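Local coordinates for uncharacterized protein (Bacteroides uniformis, PDB 4IYK) that is of unknown function but may bind carbohydrate, with a transthyretin-like domain followed by an E-set-like domain, at residues P112-N117 with Y197-G202; N119-T124 with I182-N187. All coordinates share one frame; numbering follows the deposited sequence.

Contact 1 (P112-N117 with Y197-G202)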
ATOM      1  N   PRO A 112      -1.147 -14.120  -2.719  1.00 35.06           N
ATOM      2  CA  PRO A 112      -2.495 -13.662  -2.376  1.00 34.04           C
ATOM      3  C   PRO A 112      -3.547 -14.241  -3.319  1.00 39.38           C
ATOM      4  O   PRO A 112      -3.321 -14.340  -4.529  1.00 39.08           O
ATOM      5  CB  PRO A 112      -2.385 -12.141  -2.511  1.00 34.29           C
ATOM      6  CG  PRO A 112      -1.351 -11.935  -3.532  1.00 38.22           C
ATOM      7  CD  PRO A 112      -0.340 -13.002  -3.257  1.00 35.19           C
ATOM      8  N   LYS A 113      -4.676 -14.657  -2.745  1.00 36.62           N
ATOM      9  CA  LYS A 113      -5.824 -15.205  -3.466  1.00 36.70           C
ATOM     10  C   LYS A 113      -7.095 -14.659  -2.826  1.00 37.62           C
ATOM     11  O   LYS A 113      -7.236 -14.776  -1.617  1.00 37.12           O
ATOM     12  CB  LYS A 113      -5.782 -16.741  -3.393  1.00 41.32           C
ATOM     13  CG  LYS A 113      -6.429 -17.479  -4.548  1.00 59.82           C
ATOM     14  CD  LYS A 113      -6.318 -18.988  -4.307  1.00 74.21           C
ATOM     15  CE  LYS A 113      -7.005 -19.828  -5.361  1.00 92.22           C
ATOM     16  NZ  LYS A 113      -7.021 -21.275  -4.996  1.00102.94           N
ATOM     17  N   VAL A 114      -7.996 -14.029  -3.615  1.00 32.65           N
ATOM     18  CA  VAL A 114      -9.275 -13.523  -3.096  1.00 31.04           C
ATOM     19  C   VAL A 114     -10.377 -14.092  -3.994  1.00 35.32           C
ATOM     20  O   VAL A 114     -10.381 -13.837  -5.203  1.00 34.83           O
ATOM     21  CB  VAL A 114      -9.381 -11.973  -2.955  1.00 31.37           C
ATOM     22  CG1 VAL A 114     -10.685 -11.579  -2.257  1.00 29.73           C
ATOM     23  CG2 VAL A 114      -8.183 -11.384  -2.207  1.00 30.39           C
ATOM     24  N   GLU A 115     -11.276 -14.893  -3.424  1.00 32.51           N
ATOM     25  CA  GLU A 115     -12.328 -15.445  -4.256  1.00 33.56           C
ATOM     26  C   GLU A 115     -13.658 -15.567  -3.526  1.00 37.40           C
ATOM     27  O   GLU A 115     -13.730 -15.614  -2.292  1.00 36.24           O
ATOM     28  CB  GLU A 115     -11.927 -16.802  -4.879  1.00 36.51           C
ATOM     29  CG  GLU A 115     -11.406 -17.856  -3.926  1.00 49.98           C
ATOM     30  CD  GLU A 115     -10.908 -19.118  -4.607  1.00 72.76           C
ATOM     31  OE1 GLU A 115     -10.298 -19.015  -5.697  1.00 60.36           O
ATOM     32  OE2 GLU A 115     -11.109 -20.214  -4.035  1.00 68.19           O
ATOM     33  N   LYS A 116     -14.706 -15.618  -4.355  1.00 33.70           N
ATOM     34  CA  LYS A 116     -16.091 -15.776  -3.946  0.50 33.17           C
ATOM     35  C   LYS A 116     -16.476 -17.238  -4.076  1.00 39.38           C
ATOM     36  O   LYS A 116     -16.317 -17.813  -5.157  1.00 40.19           O
ATOM     37  CB  LYS A 116     -16.995 -14.886  -4.822  0.50 33.35           C
ATOM     38  CG  LYS A 116     -18.486 -14.961  -4.497  0.50 32.61           C
ATOM     39  CD  LYS A 116     -19.282 -14.137  -5.511  0.50 36.56           C
ATOM     40  CE  LYS A 116     -20.750 -14.065  -5.176  0.50 40.15           C
ATOM     41  NZ  LYS A 116     -21.479 -15.332  -5.452  0.50 42.01           N
ATOM     42  N   ASN A 117     -16.975 -17.829  -2.986  1.00 39.12           N
ATOM     43  CA  ASN A 117     -17.457 -19.208  -2.973  0.50 41.37           C
ATOM     44  C   ASN A 117     -18.795 -19.198  -2.251  1.00 46.20           C
ATOM     45  O   ASN A 117     -18.841 -19.022  -1.028  1.00 44.75           O
ATOM     46  CB  ASN A 117     -16.439 -20.185  -2.334  0.50 43.59           C
ATOM     47  CG  ASN A 117     -15.041 -20.139  -2.927  0.50 58.39           C
ATOM     48  OD1 ASN A 117     -14.090 -19.652  -2.295  0.50 48.28           O
ATOM     49  ND2 ASN A 117     -14.882 -20.651  -4.143  0.50 45.50           N
ATOM     50  N   TYR A 197     -17.131  -5.036  -6.865  1.00 23.91           N
ATOM     51  CA  TYR A 197     -16.395  -4.582  -5.694  1.00 23.38           C
ATOM     52  C   TYR A 197     -14.934  -5.007  -5.794  1.00 27.14           C
ATOM     53  O   TYR A 197     -14.597  -6.024  -6.430  1.00 25.48           O
ATOM     54  CB  TYR A 197     -17.030  -5.090  -4.377  1.00 24.33           C
ATOM     55  CG  TYR A 197     -18.361  -4.419  -4.137  1.00 24.82           C
ATOM     56  CD1 TYR A 197     -18.434  -3.158  -3.534  1.00 25.42           C
ATOM     57  CD2 TYR A 197     -19.540  -4.971  -4.633  1.00 25.46           C
ATOM     58  CE1 TYR A 197     -19.657  -2.495  -3.389  1.00 22.76           C
ATOM     59  CE2 TYR A 197     -20.770  -4.342  -4.441  1.00 25.96           C
ATOM     60  CZ  TYR A 197     -20.821  -3.100  -3.831  1.00 28.84           C
ATOM     61  OH  TYR A 197     -22.035  -2.467  -3.705  1.00 34.73           O
ATOM     62  N   TYR A 198     -14.076  -4.177  -5.192  1.00 23.25           N
ATOM     63  CA  TYR A 198     -12.640  -4.342  -5.172  1.00 23.33           C
ATOM     64  C   TYR A 198     -12.208  -4.719  -3.752  1.00 25.18           C
ATOM     65  O   TYR A 198     -12.635  -4.086  -2.774  1.00 22.54           O
ATOM     66  CB  TYR A 198     -11.976  -3.059  -5.670  1.00 26.10           C
ATOM     67  CG  TYR A 198     -12.307  -2.748  -7.125  1.00 30.64           C
ATOM     68  CD1 TYR A 198     -13.569  -2.278  -7.493  1.00 32.34           C
ATOM     69  CD2 TYR A 198     -11.368  -2.956  -8.136  1.00 33.52           C
ATOM     70  CE1 TYR A 198     -13.869  -1.965  -8.817  1.00 34.74           C
ATOM     71  CE2 TYR A 198     -11.653  -2.627  -9.467  1.00 35.51           C
ATOM     72  CZ  TYR A 198     -12.910  -2.147  -9.802  1.00 48.96           C
ATOM     73  OH  TYR A 198     -13.220  -1.870 -11.115  1.00 58.76           O
ATOM     74  N   PHE A 199     -11.463  -5.826  -3.655  1.00 22.33           N
ATOM     75  CA  PHE A 199     -10.997  -6.400  -2.387  1.00 22.31           C
ATOM     76  C   PHE A 199      -9.488  -6.324  -2.353  1.00 26.85           C
ATOM     77  O   PHE A 199      -8.827  -6.505  -3.385  1.00 26.53           O
ATOM     78  CB  PHE A 199     -11.506  -7.850  -2.217  1.00 24.13           C
ATOM     79  CG  PHE A 199     -13.012  -7.943  -2.200  1.00 25.19           C
ATOM     80  CD1 PHE A 199     -13.721  -7.831  -1.003  1.00 27.62           C
ATOM     81  CD2 PHE A 199     -13.731  -8.056  -3.385  1.00 26.06           C
ATOM     82  CE1 PHE A 199     -15.124  -7.852  -0.995  1.00 27.46           C
ATOM     83  CE2 PHE A 199     -15.131  -8.092  -3.374  1.00 28.29           C
ATOM     84  CZ  PHE A 199     -15.819  -7.977  -2.182  1.00 26.16           C
ATOM     85  N   ARG A 200      -8.945  -5.992  -1.195  1.00 23.77           N
ATOM     86  CA  ARG A 200      -7.499  -5.829  -1.067  1.00 23.11           C
ATOM     87  C   ARG A 200      -7.001  -6.317   0.280  1.00 25.16           C
ATOM     88  O   ARG A 200      -7.412  -5.822   1.337  1.00 24.34           O
ATOM     89  CB  ARG A 200      -7.121  -4.352  -1.275  1.00 22.70           C
ATOM     90  CG  ARG A 200      -5.647  -4.098  -1.620  1.00 22.90           C
ATOM     91  CD  ARG A 200      -5.407  -2.596  -1.624  1.00 24.15           C
ATOM     92  NE  ARG A 200      -4.132  -2.214  -2.248  1.00 24.00           N
ATOM     93  CZ  ARG A 200      -3.613  -0.989  -2.199  1.00 31.16           C
ATOM     94  NH1 ARG A 200      -4.249  -0.019  -1.569  1.00 21.04           N
ATOM     95  NH2 ARG A 200      -2.456  -0.728  -2.787  1.00 22.27           N
ATOM     96  N   ILE A 201      -6.109  -7.306   0.244  1.00 21.24           N
ATOM     97  CA  ILE A 201      -5.473  -7.822   1.460  1.00 21.21           C
ATOM     98  C   ILE A 201      -4.465  -6.771   1.926  1.00 27.15           C
ATOM     99  O   ILE A 201      -3.638  -6.357   1.118  1.00 28.22           O
ATOM    100  CB  ILE A 201      -4.744  -9.172   1.201  1.00 23.01           C
ATOM    101  CG1 ILE A 201      -5.715 -10.277   0.781  1.00 23.23           C
ATOM    102  CG2 ILE A 201      -3.871  -9.599   2.444  1.00 24.55           C
ATOM    103  CD1 ILE A 201      -5.050 -11.415  -0.042  1.00 24.28           C
ATOM    104  N   GLY A 202      -4.524  -6.401   3.202  1.00 24.79           N
ATOM    105  CA  GLY A 202      -3.577  -5.504   3.843  1.00 25.64           C
ATOM    106  C   GLY A 202      -2.917  -6.145   5.060  1.00 29.90           C
ATOM    107  O   GLY A 202      -3.533  -6.957   5.758  1.00 28.86           O
TER
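F199 meets V114 chiefly through its CB. V114 CG1 lies 3.8 Å from F199 CB, and the two side chains are set nearly perpendicular. The CB of F199 is directed at strand 112-117, but the ring beyond it bends off. CG stands anti to the carbonyl carbon (chi1 -61°), which carries the phenyl group off toward L141 and A143 of strand 135-144. The contact joins two sheets of the C-terminal, E-set-like domain face to face, as in a beta sandwich. Strand 107-117 is an edge of the three-stranded sheet, and strand 196-206 belongs to the other. The two segments run roughly antiparallel, at 144°, with their axes 8.3 Å apart at closest. Apolar side chains alone bridge that gap.

R200 comes next and points away from strand 112-117. Its guanidinium group bonds to the backbone oxygens of S32 and V149 and makes a cation-pi contact with Y217. I201 turns back toward the first segment. Its CD1 fits between two side chains, 3.7 Å from P112 CB and 3.8 Å from V114 CG2. V114 thus uses both branches, CG1 on F199 and CG2 on I201. The V114 and I201 side chains lie alongside one another, pointing opposite ways. I201 also packs on F125 and L141.

Contact 2 (N119-T124 with I182-N187)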
ATOM      1  N   ASN A 119     -21.766 -17.456  -1.009  1.00 39.18           N
ATOM      2  CA  ASN A 119     -22.064 -16.104  -0.552  1.00 35.62           C
ATOM      3  C   ASN A 119     -20.966 -15.569   0.399  1.00 34.09           C
ATOM      4  O   ASN A 119     -21.235 -14.740   1.275  1.00 32.02           O
ATOM      5  CB  ASN A 119     -23.424 -16.127   0.152  1.00 36.86           C
ATOM      6  CG  ASN A 119     -24.256 -14.916  -0.147  1.00 53.47           C
ATOM      7  OD1 ASN A 119     -24.218 -14.385  -1.262  1.00 51.35           O
ATOM      8  ND2 ASN A 119     -25.058 -14.479   0.833  1.00 39.76           N
ATOM      9  N   VAL A 120     -19.737 -16.056   0.242  1.00 29.40           N
ATOM     10  CA  VAL A 120     -18.636 -15.621   1.112  1.00 28.61           C
ATOM     11  C   VAL A 120     -17.434 -15.255   0.253  1.00 31.69           C
ATOM     12  O   VAL A 120     -17.094 -15.985  -0.678  1.00 30.46           O
ATOM     13  CB  VAL A 120     -18.251 -16.692   2.180  1.00 33.01           C
ATOM     14  CG1 VAL A 120     -17.071 -16.221   3.041  1.00 33.08           C
ATOM     15  CG2 VAL A 120     -19.432 -17.072   3.071  1.00 33.50           C
ATOM     16  N   ILE A 121     -16.788 -14.132   0.589  1.00 28.67           N
ATOM     17  CA  ILE A 121     -15.533 -13.690  -0.005  1.00 28.15           C
ATOM     18  C   ILE A 121     -14.444 -14.199   0.937  1.00 31.85           C
ATOM     19  O   ILE A 121     -14.493 -13.886   2.119  1.00 29.96           O
ATOM     20  CB  ILE A 121     -15.469 -12.150  -0.226  1.00 29.49           C
ATOM     21  CG1 ILE A 121     -16.703 -11.618  -1.014  1.00 28.59           C
ATOM     22  CG2 ILE A 121     -14.136 -11.748  -0.891  1.00 30.93           C
ATOM     23  CD1 ILE A 121     -16.853 -12.071  -2.448  1.00 28.87           C
ATOM     24  N   THR A 122     -13.500 -15.023   0.434  1.00 31.49           N
ATOM     25  CA  THR A 122     -12.401 -15.563   1.243  1.00 32.24           C
ATOM     26  C   THR A 122     -11.046 -15.139   0.674  1.00 34.81           C
ATOM     27  O   THR A 122     -10.798 -15.304  -0.519  1.00 34.12           O
ATOM     28  CB  THR A 122     -12.498 -17.105   1.368  1.00 39.80           C
ATOM     29  OG1 THR A 122     -13.672 -17.409   2.105  1.00 43.63           O
ATOM     30  CG2 THR A 122     -11.312 -17.719   2.118  1.00 38.34           C
ATOM     31  N   ALA A 123     -10.153 -14.654   1.560  1.00 30.70           N
ATOM     32  CA  ALA A 123      -8.787 -14.272   1.222  1.00 29.38           C
ATOM     33  C   ALA A 123      -7.821 -15.243   1.889  1.00 34.41           C
ATOM     34  O   ALA A 123      -8.023 -15.603   3.046  1.00 34.00           O
ATOM     35  CB  ALA A 123      -8.506 -12.841   1.676  1.00 28.89           C
ATOM     36  N   THR A 124      -6.842 -15.749   1.130  1.00 31.95           N
ATOM     37  CA  THR A 124      -5.796 -16.650   1.627  1.00 33.70           C
ATOM     38  C   THR A 124      -4.472 -16.085   1.166  1.00 36.10           C
ATOM     39  O   THR A 124      -4.378 -15.531   0.062  1.00 35.47           O
ATOM     40  CB  THR A 124      -6.007 -18.119   1.217  1.00 45.79           C
ATOM     41  OG1 THR A 124      -6.065 -18.211  -0.204  1.00 49.71           O
ATOM     42  CG2 THR A 124      -7.246 -18.736   1.853  1.00 41.61           C
ATOM     43  N   ILE A 182     -15.406 -12.420   4.383  1.00 27.80           N
ATOM     44  CA  ILE A 182     -16.531 -11.494   4.376  1.00 26.37           C
ATOM     45  C   ILE A 182     -17.780 -12.305   3.987  1.00 30.92           C
ATOM     46  O   ILE A 182     -17.806 -12.911   2.914  1.00 30.87           O
ATOM     47  CB  ILE A 182     -16.354 -10.235   3.487  1.00 27.24           C
ATOM     48  CG1 ILE A 182     -15.090  -9.415   3.886  1.00 26.69           C
ATOM     49  CG2 ILE A 182     -17.623  -9.349   3.565  1.00 25.89           C
ATOM     50  CD1 ILE A 182     -14.523  -8.574   2.736  1.00 26.77           C
ATOM     51  N   ASP A 183     -18.791 -12.331   4.865  1.00 27.11           N
ATOM     52  CA  ASP A 183     -20.061 -12.997   4.576  1.00 27.53           C
ATOM     53  C   ASP A 183     -20.909 -11.978   3.835  1.00 28.62           C
ATOM     54  O   ASP A 183     -21.196 -10.922   4.388  1.00 28.37           O
ATOM     55  CB  ASP A 183     -20.748 -13.496   5.879  1.00 30.37           C
ATOM     56  CG  ASP A 183     -22.041 -14.276   5.649  1.00 35.21           C
ATOM     57  OD1 ASP A 183     -22.989 -13.711   5.064  1.00 33.41           O
ATOM     58  OD2 ASP A 183     -22.119 -15.418   6.087  1.00 42.90           O
ATOM     59  N   LEU A 184     -21.307 -12.280   2.599  1.00 25.16           N
ATOM     60  CA  LEU A 184     -22.067 -11.334   1.786  1.00 24.22           C
ATOM     61  C   LEU A 184     -23.469 -11.079   2.303  1.00 29.85           C
ATOM     62  O   LEU A 184     -23.936  -9.944   2.182  1.00 28.93           O
ATOM     63  CB  LEU A 184     -22.098 -11.772   0.321  1.00 23.78           C
ATOM     64  CG  LEU A 184     -20.706 -11.776  -0.340  1.00 26.75           C
ATOM     65  CD1 LEU A 184     -20.783 -12.314  -1.788  1.00 27.58           C
ATOM     66  CD2 LEU A 184     -20.067 -10.375  -0.267  1.00 26.96           C
ATOM     67  N   GLY A 185     -24.115 -12.106   2.871  1.00 28.61           N
ATOM     68  CA  GLY A 185     -25.467 -12.004   3.421  1.00 28.87           C
ATOM     69  C   GLY A 185     -25.546 -11.079   4.622  1.00 31.23           C
ATOM     70  O   GLY A 185     -26.550 -10.389   4.819  1.00 30.53           O
ATOM     71  N   GLN A 186     -24.476 -11.070   5.434  1.00 26.68           N
ATOM     72  CA  GLN A 186     -24.328 -10.256   6.635  1.00 27.51           C
ATOM     73  C   GLN A 186     -23.889  -8.822   6.296  1.00 30.14           C
ATOM     74  O   GLN A 186     -23.890  -7.965   7.179  1.00 30.25           O
ATOM     75  CB  GLN A 186     -23.294 -10.922   7.578  1.00 29.45           C
ATOM     76  CG  GLN A 186     -23.884 -12.164   8.312  1.00 29.79           C
ATOM     77  CD  GLN A 186     -25.055 -11.824   9.187  1.00 32.94           C
ATOM     78  OE1 GLN A 186     -26.234 -12.090   8.859  1.00 35.59           O
ATOM     79  NE2 GLN A 186     -24.776 -11.143  10.282  1.00 25.73           N
ATOM     80  N   ASN A 187     -23.524  -8.569   5.014  1.00 24.69           N
ATOM     81  CA  ASN A 187     -23.023  -7.295   4.546  1.00 23.42           C
ATOM     82  C   ASN A 187     -23.708  -6.827   3.257  1.00 28.31           C
ATOM     83  O   ASN A 187     -23.130  -6.049   2.492  1.00 27.82           O
ATOM     84  CB  ASN A 187     -21.509  -7.437   4.346  1.00 22.93           C
ATOM     85  CG  ASN A 187     -20.794  -7.528   5.672  1.00 34.69           C
ATOM     86  OD1 ASN A 187     -20.789  -6.574   6.436  1.00 27.78           O
ATOM     87  ND2 ASN A 187     -20.315  -8.712   6.039  1.00 26.00           N
TER
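An antiparallel strand pair at the edge of the three-stranded sheet joins I121 to I182. They form a hydrogen-bonded pair. I121 N donates to I182 O and I182 N to I121 O, each over 2.8 Å and in the carbonyl plane. V120 and D183 follow as a non-hydrogen-bonded pair. V120 CG1 sits 3.4 Å from I182 O.

The ladder ends where the chain turns after D183. L184 N still reaches N119 O at 2.8 Å, with the donor tilted 20° from the carbonyl plane. D183 OD1 accepts from Q186 N, three residues on, in an Asx motif; that N-H comes from above the carboxylate plane. N187 ND2 bonds to D183 O and ties the turn from its other end.

The side chain of L184 is directed at strand 120-124 and crosses that of I121 at a slant. CG lies anti to the carbonyl carbon (chi1 -64°), and the second torsion (chi2 176°) then leaves CD2 3.7 Å from I121 CG1. Its CB is 3.2 Å from N119 O and also touches the side-chain oxygen, OD1, of N119. An alanine here would keep the CB contact with N119 but would probably take the CD2 contact from I121 CG1 and open a gap beside K116, whose side chain also touches L184.

Overall arrangement
Contacts 1 and 2 share the three-stranded sheet of the C-terminal domain, and their centres are 10 Å apart. Strand 107-117 belongs to contact 1 and strand 120-129 to contact 2. The two are consecutive neighbours in that sheet. E115 O to T122 N (2.8 Å) and K113 O to T124 N (2.9 Å) are probable hydrogen bonds between them. Side chains also meet: V114 CG1 lies 3.7 Å from I121 CG2, and K116 CB lies 3.7 Å from I121 CD1. Contact 2 extends that sheet to strand 178-183; contact 1 packs it on the facing sheet. L141 of that facing sheet touches F199, I201, I121 and I182, so both contacts border one apolar core.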